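Local atomic coordinates of C protein alpha-antigen (Streptococcus agalactiae, PDB entry 1YWM), a protein that is a cell-wall-attached surface protein, here its N-terminal domain, that as a whole may play a role in both virulence and immunity. Residues V70-T75 / R89-Y94; G39-D44 / V114-T119; D128-V133 / V176-L181; D44-K49 / D122-R127; T27-I32 / L58-Q63. All coordinates share one frame; numbering follows the deposited sequence.

Contact 1. Residues V70-T75 / R89-Y94; sequences VFRQGT and RASLTY
Val70 and Thr93 face each other as an antiparallel hydrogen-bonded pair, each amide giving its hydrogen to the other's carbonyl: Val70 N to Thr93 O and Thr93 N to Val70 O, both 2.9 Å. Two residues further on the pattern recurs, with Arg72 N reaching Ser91 O at 3.1 Å and Ser91 N reaching Arg72 O. The two bonds of this second pair differ in aim. Ser91 N lies in the plane of the Arg72 carbonyl, whereas Arg72 N comes to Ser91 O from 39° above its plane, and that same oxygen is also close to CA of Phe71. These are neighbouring strands in the larger sheet of the N-terminal beta sandwich, which has a fibronectin-like fold. On the face of Val70, Arg72, Ser91 and Thr93, one water donates to Val70 O and also bonds Ser91 OG and Thr93 OG1, so short hydroxyl residues suit this face. A second water accepts from Gln73 NE2 and donates to Arg89 O at 2.6 Å; Gln73 NE2 bonds Ser86 O as well, a reach made possible by a side chain that is extended throughout (chi1 -176°, chi2 177°). On the other face Phe71 and Leu92, both buried, lie side by side as a non-hydrogen-bonded pair. CD1 of Leu92 meets CE2 of Phe71 at 3.7 Å, and the small CB of Ala90 fits against Arg72 O.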
# COMPACT_ATOMS: atom_id res chain seq x y z
N VAL A 70 13.72 -7.43 9.62
CA VAL A 70 14.23 -8.36 8.63
C VAL A 70 13.01 -8.84 7.90
O VAL A 70 12.03 -9.25 8.53
CB VAL A 70 14.93 -9.65 9.23
CG1 VAL A 70 15.62 -10.43 8.06
CG2 VAL A 70 15.94 -9.29 10.27
N PHE A 71 13.07 -8.77 6.58
CA PHE A 71 12.02 -9.34 5.74
C PHE A 71 12.48 -10.72 5.28
O PHE A 71 13.68 -10.94 5.04
CB PHE A 71 11.80 -8.47 4.48
CG PHE A 71 11.23 -7.10 4.77
CD1 PHE A 71 12.02 -5.96 4.68
CD2 PHE A 71 9.87 -6.95 5.07
CE1 PHE A 71 11.49 -4.68 4.90
CE2 PHE A 71 9.33 -5.66 5.32
CZ PHE A 71 10.15 -4.53 5.23
N ARG A 72 11.54 -11.64 5.12
CA ARG A 72 11.83 -12.90 4.47
C ARG A 72 10.82 -13.01 3.33
O ARG A 72 9.61 -12.92 3.57
CB ARG A 72 11.56 -14.03 5.46
CG ARG A 72 11.69 -15.39 4.85
CD ARG A 72 13.09 -15.78 4.64
NE ARG A 72 13.24 -17.11 4.04
CZ ARG A 72 14.39 -17.59 3.63
NH1 ARG A 72 15.51 -16.87 3.81
NH2 ARG A 72 14.46 -18.81 3.07
N GLN A 73 11.33 -13.22 2.13
CA GLN A 73 10.50 -13.38 0.94
C GLN A 73 11.19 -14.35 0.01
O GLN A 73 12.36 -14.17 -0.31
CB GLN A 73 10.36 -12.03 0.23
CG GLN A 73 9.42 -12.13 -0.97
CD GLN A 73 9.22 -10.81 -1.62
OE1 GLN A 73 10.11 -9.97 -1.62
NE2 GLN A 73 8.04 -10.62 -2.20
N GLY A 74 10.47 -15.37 -0.45
CA GLY A 74 11.11 -16.40 -1.25
C GLY A 74 12.18 -17.10 -0.42
O GLY A 74 11.93 -17.52 0.71
N THR A 75 13.39 -17.18 -0.97
CA THR A 75 14.52 -17.82 -0.29
C THR A 75 15.51 -16.78 0.22
O THR A 75 16.70 -17.09 0.46
CB THR A 75 15.27 -18.76 -1.26
OG1 THR A 75 15.72 -18.00 -2.38
CG2 THR A 75 14.33 -19.81 -1.86
N ARG A 89 3.18 -12.51 -0.78
CA ARG A 89 3.22 -12.74 0.65
C ARG A 89 4.68 -12.88 1.11
O ARG A 89 5.54 -13.40 0.40
CB ARG A 89 2.44 -14.01 1.00
CG ARG A 89 2.23 -14.20 2.49
CD ARG A 89 1.69 -15.57 2.88
NE ARG A 89 0.54 -15.50 3.78
CZ ARG A 89 -0.68 -15.10 3.41
NH1 ARG A 89 -0.91 -14.72 2.16
NH2 ARG A 89 -1.67 -15.08 4.29
N ALA A 90 4.94 -12.39 2.32
CA ALA A 90 6.29 -12.39 2.86
C ALA A 90 6.12 -12.31 4.37
O ALA A 90 4.99 -12.42 4.88
CB ALA A 90 7.08 -11.20 2.30
N SER A 91 7.22 -12.11 5.09
CA SER A 91 7.10 -11.84 6.51
C SER A 91 8.00 -10.67 6.87
O SER A 91 8.95 -10.31 6.12
CB SER A 91 7.47 -13.08 7.35
OG SER A 91 8.89 -13.27 7.33
N LEU A 92 7.62 -10.04 7.98
CA LEU A 92 8.31 -8.90 8.54
C LEU A 92 8.54 -9.27 10.01
O LEU A 92 7.60 -9.68 10.72
CB LEU A 92 7.45 -7.62 8.41
CG LEU A 92 7.83 -6.36 9.24
CD1 LEU A 92 9.30 -5.88 9.06
CD2 LEU A 92 6.88 -5.21 8.98
N THR A 93 9.80 -9.20 10.45
CA THR A 93 10.13 -9.54 11.83
C THR A 93 10.95 -8.41 12.43
O THR A 93 11.80 -7.89 11.75
CB THR A 93 10.98 -10.81 11.87
OG1 THR A 93 10.24 -11.90 11.31
CG2 THR A 93 11.25 -11.23 13.35
N TYR A 94 10.68 -8.07 13.69
CA TYR A 94 11.48 -7.11 14.39
C TYR A 94 12.26 -7.92 15.43
O TYR A 94 11.67 -8.58 16.29
CB TYR A 94 10.59 -6.09 15.07
CG TYR A 94 9.85 -5.24 14.06
CD1 TYR A 94 10.44 -4.09 13.53
CD2 TYR A 94 8.60 -5.64 13.59
CE1 TYR A 94 9.75 -3.28 12.58
CE2 TYR A 94 7.90 -4.86 12.62
CZ TYR A 94 8.49 -3.69 12.14
OH TYR A 94 7.79 -2.91 11.23
O HOH W 1 10.88 -11.81 8.52
O HOH W 2 6.15 -12.95 -2.13
O HOH W 3 7.55 -15.86 1.12

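Contact 2. Residues G39-D44 / V114-T119; sequences GNAYID and VSVALT
Ala41 and Leu118 pair in parallel within the mixed sheet of the fibronectin-like beta sandwich, where strand 40-44 runs alongside strand 113-121. Three backbone bonds join them: Ala41 N gives to Ala117 O at 2.8 Å with an N-H...O angle of 170°, Thr119 N gives to Ala41 O, and Ile43 N gives to Thr119 O. CA of Leu118 and CA of Tyr42 add close approaches to two of these acceptors, Ala41 O and Thr119 O.

Apolar packing occupies the buried face. The methyl of Ala41, small enough to sit between larger neighbours, touches Val116 CG1 and Leu118 CD1, each at 3.9 Å. Leu118 CG stands trans to its backbone nitrogen (chi1 173°), which brings CD1 to Ala41. Leu118 CD1 also meets Ile43 CG1, the two side chains crossing at a slant, and Phe71 of strand 66-73 lies against both.

The other face is more polar. Tyr42 and Thr119 lie side by side and point the same way, with Tyr42 CD2 3.5 Å from Thr119 CB.

Water completes the pairing at two points. One molecule links Gly39 O to Ala117 N where the strands begin to part. Another, set over the rim of one Tyr42 face, donates to Ala41 O at 2.9 Å and bonds Thr119 OG1 at 2.7 Å.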
# COMPACT_ATOMS: atom_id res chain seq x y z
N GLY A 39 -3.82 -6.41 12.50
CA GLY A 39 -2.57 -6.91 13.05
C GLY A 39 -1.59 -7.44 12.02
O GLY A 39 -0.56 -8.01 12.37
N ASN A 40 -1.90 -7.23 10.73
CA ASN A 40 -1.02 -7.60 9.65
C ASN A 40 -0.40 -6.37 8.99
O ASN A 40 -0.93 -5.26 9.09
CB ASN A 40 -1.79 -8.41 8.61
CG ASN A 40 -2.42 -9.62 9.20
OD1 ASN A 40 -1.90 -10.19 10.16
ND2 ASN A 40 -3.57 -10.01 8.66
N ALA A 41 0.73 -6.58 8.32
CA ALA A 41 1.39 -5.47 7.66
C ALA A 41 1.18 -5.50 6.16
O ALA A 41 1.03 -6.57 5.56
CB ALA A 41 2.89 -5.42 8.00
N TYR A 42 1.22 -4.31 5.57
CA TYR A 42 1.14 -4.12 4.12
C TYR A 42 2.10 -3.04 3.72
O TYR A 42 2.19 -2.03 4.40
CB TYR A 42 -0.25 -3.58 3.74
CG TYR A 42 -1.35 -4.55 3.98
CD1 TYR A 42 -1.85 -4.76 5.27
CD2 TYR A 42 -1.94 -5.24 2.92
CE1 TYR A 42 -2.87 -5.68 5.50
CE2 TYR A 42 -2.98 -6.13 3.14
CZ TYR A 42 -3.43 -6.35 4.42
OH TYR A 42 -4.48 -7.23 4.64
N ILE A 43 2.77 -3.25 2.59
CA ILE A 43 3.74 -2.28 2.07
C ILE A 43 3.52 -2.19 0.56
O ILE A 43 3.44 -3.21 -0.13
CB ILE A 43 5.19 -2.75 2.38
CG1 ILE A 43 5.46 -2.59 3.90
CG2 ILE A 43 6.21 -1.98 1.55
CD1 ILE A 43 6.89 -3.14 4.35
N ASP A 44 3.41 -0.96 0.08
CA ASP A 44 3.20 -0.68 -1.34
C ASP A 44 4.55 -0.26 -1.90
O ASP A 44 5.14 0.72 -1.41
CB ASP A 44 2.19 0.48 -1.46
CG ASP A 44 1.79 0.78 -2.88
OD1 ASP A 44 2.39 0.24 -3.86
OD2 ASP A 44 0.86 1.57 -3.08
N VAL A 114 9.32 -10.02 17.09
CA VAL A 114 7.91 -9.72 16.80
C VAL A 114 7.69 -10.04 15.34
O VAL A 114 8.25 -9.37 14.50
CB VAL A 114 7.54 -8.27 17.10
CG1 VAL A 114 6.02 -8.01 16.78
CG2 VAL A 114 7.85 -7.92 18.58
N SER A 115 6.91 -11.08 15.08
CA SER A 115 6.68 -11.57 13.72
C SER A 115 5.34 -11.04 13.23
O SER A 115 4.35 -11.11 13.97
CB SER A 115 6.60 -13.09 13.73
OG SER A 115 7.75 -13.63 14.34
N VAL A 116 5.32 -10.50 12.01
CA VAL A 116 4.12 -9.92 11.42
C VAL A 116 3.92 -10.51 10.00
O VAL A 116 4.84 -10.52 9.19
CB VAL A 116 4.25 -8.35 11.29
CG1 VAL A 116 2.91 -7.72 11.11
CG2 VAL A 116 4.94 -7.71 12.56
N ALA A 117 2.73 -11.02 9.70
CA ALA A 117 2.40 -11.41 8.33
C ALA A 117 2.46 -10.14 7.46
O ALA A 117 2.04 -9.07 7.93
CB ALA A 117 1.01 -11.99 8.27
N LEU A 118 2.99 -10.26 6.25
CA LEU A 118 3.26 -9.11 5.37
C LEU A 118 2.67 -9.37 3.98
O LEU A 118 2.86 -10.44 3.39
CB LEU A 118 4.77 -8.85 5.24
CG LEU A 118 5.18 -7.78 4.21
CD1 LEU A 118 4.52 -6.43 4.66
CD2 LEU A 118 6.73 -7.66 4.13
N THR A 119 1.98 -8.37 3.45
CA THR A 119 1.51 -8.40 2.08
C THR A 119 2.23 -7.31 1.30
O THR A 119 2.15 -6.14 1.68
CB THR A 119 -0.01 -8.08 2.08
OG1 THR A 119 -0.71 -9.16 2.69
CG2 THR A 119 -0.57 -8.00 0.60
O HOH W 4 0.50 -10.64 11.63
O HOH W 5 -0.73 -8.85 5.40

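Contact 3. Residues D128-V133 / V176-L181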
# COMPACT_ATOMS: atom_id res chain seq x y z
N ASP A 128 -0.27 5.11 -12.64
CA ASP A 128 0.03 5.60 -13.98
C ASP A 128 -1.21 5.55 -14.84
O ASP A 128 -1.51 6.51 -15.55
CB ASP A 128 1.07 4.70 -14.66
CG ASP A 128 2.47 4.95 -14.15
OD1 ASP A 128 2.68 5.97 -13.48
OD2 ASP A 128 3.41 4.16 -14.39
N LYS A 129 -1.92 4.43 -14.80
CA LYS A 129 -3.17 4.29 -15.55
C LYS A 129 -4.18 5.37 -15.18
O LYS A 129 -4.86 5.96 -16.05
CB LYS A 129 -3.78 2.89 -15.36
CG LYS A 129 -4.89 2.56 -16.33
CD LYS A 129 -4.37 2.55 -17.79
CE LYS A 129 -5.37 1.97 -18.77
NZ LYS A 129 -6.72 2.61 -18.67
N ILE A 130 -4.33 5.60 -13.89
CA ILE A 130 -5.23 6.63 -13.44
C ILE A 130 -4.86 7.99 -14.01
O ILE A 130 -5.74 8.74 -14.45
CB ILE A 130 -5.30 6.70 -11.88
CG1 ILE A 130 -6.09 5.50 -11.32
CG2 ILE A 130 -5.95 8.05 -11.45
CD1 ILE A 130 -5.93 5.33 -9.76
N GLU A 131 -3.56 8.33 -14.02
CA GLU A 131 -3.14 9.64 -14.55
C GLU A 131 -3.35 9.72 -16.06
O GLU A 131 -3.70 10.78 -16.58
CB GLU A 131 -1.66 9.95 -14.21
CG GLU A 131 -1.41 10.24 -12.71
CD GLU A 131 -2.41 11.24 -12.12
OE1 GLU A 131 -3.07 10.92 -11.08
OE2 GLU A 131 -2.54 12.34 -12.72
N GLU A 132 -3.19 8.60 -16.75
CA GLU A 132 -3.43 8.57 -18.20
C GLU A 132 -4.91 8.81 -18.54
O GLU A 132 -5.23 9.59 -19.47
CB GLU A 132 -2.93 7.26 -18.80
CG GLU A 132 -1.41 7.11 -18.66
CD GLU A 132 -0.91 5.70 -18.89
OE1 GLU A 132 0.32 5.52 -18.91
OE2 GLU A 132 -1.74 4.76 -19.03
N VAL A 133 -5.81 8.20 -17.77
CA VAL A 133 -7.25 8.39 -18.01
C VAL A 133 -7.64 9.82 -17.61
O VAL A 133 -8.46 10.45 -18.27
CB VAL A 133 -8.12 7.34 -17.28
CG1 VAL A 133 -9.63 7.60 -17.45
CG2 VAL A 133 -7.74 5.92 -17.76
N VAL A 176 -8.66 -2.73 -13.95
CA VAL A 176 -9.80 -3.07 -14.79
C VAL A 176 -10.92 -2.04 -14.58
O VAL A 176 -11.51 -1.58 -15.57
CB VAL A 176 -10.35 -4.51 -14.55
CG1 VAL A 176 -11.65 -4.77 -15.38
CG2 VAL A 176 -9.31 -5.56 -14.87
N GLU A 177 -11.24 -1.71 -13.33
CA GLU A 177 -12.24 -0.66 -13.08
C GLU A 177 -11.90 0.67 -13.80
O GLU A 177 -12.81 1.37 -14.29
CB GLU A 177 -12.46 -0.42 -11.58
CG GLU A 177 -13.11 -1.60 -10.85
CD GLU A 177 -13.18 -1.40 -9.34
OE1 GLU A 177 -13.11 -0.25 -8.89
OE2 GLU A 177 -13.30 -2.41 -8.61
N VAL A 178 -10.61 1.02 -13.81
CA VAL A 178 -10.14 2.29 -14.39
C VAL A 178 -10.31 2.22 -15.91
O VAL A 178 -10.75 3.18 -16.55
CB VAL A 178 -8.68 2.60 -13.99
CG1 VAL A 178 -8.08 3.78 -14.83
CG2 VAL A 178 -8.63 3.00 -12.48
N ASN A 179 -9.95 1.07 -16.51
CA ASN A 179 -10.15 0.88 -17.95
C ASN A 179 -11.61 1.02 -18.34
O ASN A 179 -11.93 1.61 -19.40
CB ASN A 179 -9.70 -0.52 -18.38
CG ASN A 179 -8.25 -0.76 -18.15
OD1 ASN A 179 -7.45 0.17 -18.12
ND2 ASN A 179 -7.87 -2.04 -18.01
N GLU A 180 -12.49 0.44 -17.51
CA GLU A 180 -13.93 0.53 -17.70
C GLU A 180 -14.49 1.95 -17.54
O GLU A 180 -15.33 2.38 -18.35
CB GLU A 180 -14.69 -0.45 -16.78
CG GLU A 180 -14.52 -1.91 -17.21
CD GLU A 180 -15.02 -2.16 -18.64
OE1 GLU A 180 -16.15 -1.71 -18.95
OE2 GLU A 180 -14.28 -2.78 -19.44
N LEU A 181 -14.04 2.66 -16.51
CA LEU A 181 -14.40 4.08 -16.35
C LEU A 181 -14.07 4.92 -17.60
O LEU A 181 -14.86 5.78 -18.03
CB LEU A 181 -13.69 4.72 -15.13
CG LEU A 181 -14.30 4.43 -13.74
CD1 LEU A 181 -13.25 4.74 -12.63
CD2 LEU A 181 -15.58 5.23 -13.53
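Val178 is the hub of this contact: its two methyls touch three residues of helix 128-133. With CG1 trans to the backbone nitrogen (chi1 168°), that methyl is directed at the facing helix, where it lies 3.7 Å from Lys129 CG and 3.6 Å from Val133 CG2. The other branch, CG2, meets Ile130 CG1 at 3.7 Å, the two side chains crossing at about a right angle. Lys129 and Val133 each run antiparallel to the Val178 side chain, flank against flank. Branched aliphatic residues suit this position, because each fills two directions at once, and Ile130, Val133 and Val178 are all buried.

Lys129 serves two purposes. Its CG lies against the CG1 methyl of Val178, while bends at chi2 and chi4 carry the amine past Val178 to Asn179. NZ is modelled 2.6 Å from Asn179 OD1 as a hydrogen bond, although the crowding around that oxygen makes the exact geometry doubtful. The amine also bonds a glycerol molecule, probably from the crystallisation liquor, and has a long, weak ion pair with Glu182.

The two helix segments run nearly parallel, 7° apart, with their axes 9.9 Å from each other. Val150 and Leu154 of helix 144-163 pack on Val133, and Ile157 touches both Ile130 and Val178, completing the antiparallel three-helix bundle that forms the second part of this N-terminal domain.

Contact 4. Residues D44-K49 / D122-R127; sequences DLYDVK and DSTTLR
Tyr46 presents one face of its ring to Arg127, whose side chain crosses it at about a right angle. CD of Arg127 stands 3.3 Å from the ring centroid and almost on the ring normal, a CH-pi contact, and the guanidinium continues as a flat stack with planes 17° apart. The extended arginine chain from CG to NE delivers this flat group over the ring, while Tyr46 CG, trans to its backbone nitrogen (chi1 173°), turns the phenol toward the opposing helix. Thr124 OG1 lies at the ring edge, in its plane.

Beside this stack, the Asp44 carboxylate faces Ser123. Its OD2 accepts from Ser123 OG at 2.6 Å on the syn lone pair, and OD1 takes Ser123 N at 2.8 Å. Tyr46 N approaches OD1 from the opposite face of the carboxylate plane, the N-cap bond that starts helix 45-49. Ser123 OG in turn accepts from Arg127 NE at 2.9 Å. Asp122 makes an Asx turn through OD1, which receives Thr124 N and Thr124 OG1.

Here the end of the beta sandwich meets the first helix of the three-helix bundle. A water held by Asp44 OD2, Asp47 OD2 and Arg127 NH1 joins the charged groups, and Arg127 NH2 forms a salt bridge with Asp162 in helix 144-163. Asp44 and Asp122 bring OD1 atoms within 3.9 Å of each other; the donors gripping each carboxylate, with Arg127 near Asp44 and Lys49 reaching Asp122 OD2 through a water, probably offset that repulsion and favour the ionised forms.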
# COMPACT_ATOMS: atom_id res chain seq x y z
N ASP A 44 3.41 -0.96 0.08
CA ASP A 44 3.20 -0.68 -1.34
C ASP A 44 4.55 -0.26 -1.90
O ASP A 44 5.14 0.72 -1.41
CB ASP A 44 2.19 0.48 -1.46
CG ASP A 44 1.79 0.78 -2.88
OD1 ASP A 44 2.39 0.24 -3.86
OD2 ASP A 44 0.86 1.57 -3.08
N LEU A 45 5.07 -1.01 -2.86
CA LEU A 45 6.39 -0.70 -3.42
C LEU A 45 6.43 0.69 -4.07
O LEU A 45 7.50 1.30 -4.16
CB LEU A 45 6.82 -1.76 -4.43
CG LEU A 45 6.94 -3.19 -3.87
CD1 LEU A 45 7.42 -4.14 -4.92
CD2 LEU A 45 7.95 -3.19 -2.72
N TYR A 46 5.26 1.20 -4.47
CA TYR A 46 5.20 2.59 -4.95
C TYR A 46 5.75 3.54 -3.88
O TYR A 46 6.57 4.44 -4.18
CB TYR A 46 3.75 2.95 -5.33
CG TYR A 46 3.57 4.42 -5.68
CD1 TYR A 46 3.07 5.30 -4.75
CD2 TYR A 46 3.90 4.90 -6.96
CE1 TYR A 46 2.90 6.65 -5.05
CE2 TYR A 46 3.71 6.27 -7.29
CZ TYR A 46 3.22 7.12 -6.32
OH TYR A 46 3.02 8.45 -6.59
N ASP A 47 5.29 3.32 -2.65
CA ASP A 47 5.69 4.11 -1.48
C ASP A 47 7.15 3.87 -1.15
O ASP A 47 7.87 4.82 -0.81
CB ASP A 47 4.85 3.77 -0.25
CG ASP A 47 3.39 4.15 -0.38
OD1 ASP A 47 2.60 3.73 0.50
OD2 ASP A 47 2.95 4.87 -1.30
N VAL A 48 7.58 2.61 -1.25
CA VAL A 48 9.00 2.29 -1.04
C VAL A 48 9.94 3.01 -1.98
O VAL A 48 10.94 3.58 -1.56
CB VAL A 48 9.26 0.79 -1.15
CG1 VAL A 48 10.74 0.48 -0.93
CG2 VAL A 48 8.42 0.07 -0.10
N LYS A 49 9.61 3.02 -3.26
CA LYS A 49 10.46 3.68 -4.23
C LYS A 49 10.54 5.19 -4.00
O LYS A 49 11.53 5.79 -4.38
CB LYS A 49 10.04 3.30 -5.64
CG LYS A 49 10.37 1.84 -5.94
CD LYS A 49 10.49 1.53 -7.42
CE LYS A 49 11.19 0.19 -7.65
NZ LYS A 49 10.42 -0.97 -7.05
N ASP A 122 1.94 -3.36 -5.25
CA ASP A 122 2.56 -2.26 -5.97
C ASP A 122 1.45 -1.57 -6.73
O ASP A 122 0.90 -2.15 -7.67
CB ASP A 122 3.58 -2.78 -6.95
CG ASP A 122 4.43 -1.68 -7.53
OD1 ASP A 122 4.11 -0.48 -7.31
OD2 ASP A 122 5.47 -1.92 -8.16
N SER A 123 1.13 -0.33 -6.32
CA SER A 123 0.10 0.45 -7.01
C SER A 123 0.66 1.28 -8.21
O SER A 123 -0.07 2.04 -8.83
CB SER A 123 -0.62 1.35 -6.02
OG SER A 123 0.28 2.33 -5.50
N THR A 124 1.94 1.11 -8.54
CA THR A 124 2.59 1.95 -9.54
C THR A 124 1.85 1.99 -10.90
O THR A 124 1.59 3.08 -11.44
CB THR A 124 4.07 1.55 -9.74
OG1 THR A 124 4.81 1.81 -8.53
CG2 THR A 124 4.74 2.46 -10.79
N THR A 125 1.52 0.83 -11.44
CA THR A 125 0.88 0.81 -12.76
C THR A 125 -0.55 1.35 -12.69
O THR A 125 -1.00 2.08 -13.59
CB THR A 125 0.90 -0.59 -13.31
OG1 THR A 125 2.29 -0.95 -13.54
CG2 THR A 125 0.28 -0.59 -14.72
N LEU A 126 -1.28 0.97 -11.64
CA LEU A 126 -2.60 1.56 -11.40
C LEU A 126 -2.51 3.08 -11.36
O LEU A 126 -3.31 3.77 -12.01
CB LEU A 126 -3.21 1.03 -10.10
CG LEU A 126 -4.53 1.62 -9.57
CD1 LEU A 126 -5.66 1.40 -10.61
CD2 LEU A 126 -4.87 0.92 -8.24
N ARG A 127 -1.53 3.61 -10.63
CA ARG A 127 -1.44 5.07 -10.50
C ARG A 127 -1.13 5.74 -11.84
O ARG A 127 -1.68 6.79 -12.16
CB ARG A 127 -0.41 5.46 -9.44
CG ARG A 127 -0.91 5.24 -8.00
CD ARG A 127 0.24 5.45 -6.94
NE ARG A 127 -0.22 5.17 -5.59
CZ ARG A 127 -1.02 5.95 -4.87
NH1 ARG A 127 -1.38 5.57 -3.65
NH2 ARG A 127 -1.45 7.13 -5.34
O HOH W 6 0.18 3.73 -1.91
O HOH W 7 7.73 -0.28 -7.95

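Contact 5. Residues T27-I32 / L58-Q63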
# COMPACT_ATOMS: atom_id res chain seq x y z
N THR A 27 5.77 -3.30 20.42
CA THR A 27 4.39 -3.55 20.04
C THR A 27 4.05 -2.87 18.70
O THR A 27 4.54 -1.78 18.39
CB THR A 27 3.41 -3.15 21.18
OG1 THR A 27 2.07 -3.51 20.81
CG2 THR A 27 3.35 -1.66 21.35
N LEU A 28 3.20 -3.52 17.93
CA LEU A 28 2.85 -3.05 16.60
C LEU A 28 2.06 -1.75 16.72
O LEU A 28 1.14 -1.67 17.53
CB LEU A 28 2.00 -4.12 15.91
CG LEU A 28 2.15 -4.36 14.42
CD1 LEU A 28 3.60 -4.60 14.06
CD2 LEU A 28 1.27 -5.54 14.00
N ASN A 29 2.45 -0.73 15.96
CA ASN A 29 1.72 0.54 15.93
C ASN A 29 0.49 0.49 14.99
O ASN A 29 0.56 0.86 13.81
CB ASN A 29 2.67 1.67 15.52
CG ASN A 29 2.06 3.06 15.76
OD1 ASN A 29 0.88 3.19 16.08
ND2 ASN A 29 2.87 4.09 15.58
N THR A 30 -0.65 0.05 15.52
CA THR A 30 -1.87 -0.15 14.72
C THR A 30 -2.56 1.16 14.25
O THR A 30 -3.53 1.12 13.47
CB THR A 30 -2.88 -1.01 15.48
OG1 THR A 30 -3.04 -0.46 16.80
CG2 THR A 30 -2.33 -2.42 15.72
N SER A 31 -2.05 2.29 14.73
CA SER A 31 -2.53 3.60 14.31
C SER A 31 -2.08 3.99 12.88
O SER A 31 -2.66 4.90 12.26
CB SER A 31 -2.07 4.65 15.32
OG SER A 31 -0.79 5.16 15.00
N ILE A 32 -1.06 3.32 12.38
CA ILE A 32 -0.56 3.55 11.03
C ILE A 32 -1.38 2.67 10.07
O ILE A 32 -0.91 1.64 9.53
CB ILE A 32 0.97 3.33 10.95
CG1 ILE A 32 1.65 4.28 11.94
CG2 ILE A 32 1.48 3.61 9.56
CD1 ILE A 32 3.15 4.12 12.06
N LEU A 58 6.65 1.37 12.37
CA LEU A 58 5.44 0.55 12.53
C LEU A 58 5.39 -0.13 13.88
O LEU A 58 4.43 -0.83 14.19
CB LEU A 58 5.34 -0.48 11.39
CG LEU A 58 5.43 0.11 9.96
CD1 LEU A 58 5.38 -1.02 8.91
CD2 LEU A 58 4.28 1.10 9.74
N ILE A 59 6.42 0.08 14.70
CA ILE A 59 6.42 -0.50 16.04
C ILE A 59 6.71 0.52 17.11
O ILE A 59 7.31 1.56 16.83
CB ILE A 59 7.40 -1.66 16.14
CG1 ILE A 59 8.81 -1.20 15.73
CG2 ILE A 59 6.90 -2.87 15.35
CD1 ILE A 59 9.86 -1.81 16.60
N VAL A 60 6.28 0.22 18.33
CA VAL A 60 6.58 1.08 19.47
C VAL A 60 7.49 0.30 20.40
O VAL A 60 7.17 -0.82 20.80
CB VAL A 60 5.28 1.53 20.19
CG1 VAL A 60 5.61 2.30 21.47
CG2 VAL A 60 4.42 2.38 19.27
N LEU A 61 8.62 0.90 20.75
CA LEU A 61 9.63 0.24 21.57
C LEU A 61 9.71 0.86 22.94
O LEU A 61 9.66 2.09 23.10
CB LEU A 61 11.00 0.40 20.95
CG LEU A 61 11.42 -0.56 19.87
CD1 LEU A 61 12.55 0.12 19.15
CD2 LEU A 61 11.86 -1.88 20.53
N GLU A 62 9.85 -0.01 23.93
CA GLU A 62 10.15 0.37 25.30
C GLU A 62 11.52 1.03 25.38
O GLU A 62 12.44 0.72 24.60
CB GLU A 62 10.09 -0.88 26.19
CG GLU A 62 8.75 -1.10 26.86
CD GLU A 62 8.59 -2.49 27.46
OE1 GLU A 62 9.60 -3.09 27.93
OE2 GLU A 62 7.44 -2.99 27.46
N GLN A 63 11.66 1.96 26.33
CA GLN A 63 12.95 2.61 26.59
C GLN A 63 14.01 1.54 26.89
O GLN A 63 13.72 0.55 27.57
CB GLN A 63 12.82 3.61 27.75
CG GLN A 63 13.99 4.59 27.88
CD GLN A 63 15.06 4.13 28.87
OE1 GLN A 63 16.24 4.52 28.76
NE2 GLN A 63 14.67 3.32 29.85
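Thr27 and Val60 form an antiparallel hydrogen-bonded pair, with Thr27 N to Val60 O at 2.9 Å and Val60 N to Thr27 O at 2.7 Å, both donors lying in the plane of the carbonyl they meet. This short two-stranded sheet, 26-28 with 59-61, belongs to the fibronectin-like beta sandwich and packs across from its larger sheet. One further bond, Asn29 N to Leu58 O, extends the pairing as the first strand ends; its donor stands well above the carbonyl plane.

Beta-branched Thr27 and Val60 suit the extended strands and lie side by side, pointing the same way, with Thr27 CG2 3.9 Å from Val60 CB. Thr27 OG1, trans to its backbone nitrogen (chi1 -176°), goes to Ser19 O and leaves CG2 facing Val60. Leu28 and Ile59 form the next, non-hydrogen-bonded pair; their side chains set off in different directions, yet Leu28 CD1 still touches Ile59 CG2. Ile59 and Leu58 pack on Tyr94 of the larger sheet.

Beyond the strand the chain folds into a type I turn from Asn29 to Ile32, whose first side chain accepts from Ser31 OG at 2.8 Å through OD1. The turn brings Ile32 back over Leu58, where Ile32 CG2 rests 3.8 Å from Leu58 CD2.

Overall arrangement
Contacts 1, 2 and 5 build the beta sandwich, contact 3 lies in the helix bundle, and contact 4 joins the two. Contacts 1 and 2 adjoin, bonded by Leu92 O to Val116 N (2.7 Å), with centres 9 Å apart. Contact 5 faces them from the smaller sheet: Leu28 CD1 packs 3.7 Å from Val116 CG2. Asp44 is shared by contacts 2 and 4, ending a strand and capping a helix. From contact 4, helix 124-137 continues into contact 3, about 36 Å from contact 5 between centres. The bound (2R,3S)-1,4-dimercaptobutane-2,3-diol is lined by Thr66, Phe97, Gly98, Glu99 and Gly101; Thr66 and Phe97 lie on the two strands of contact 1, outside its segments.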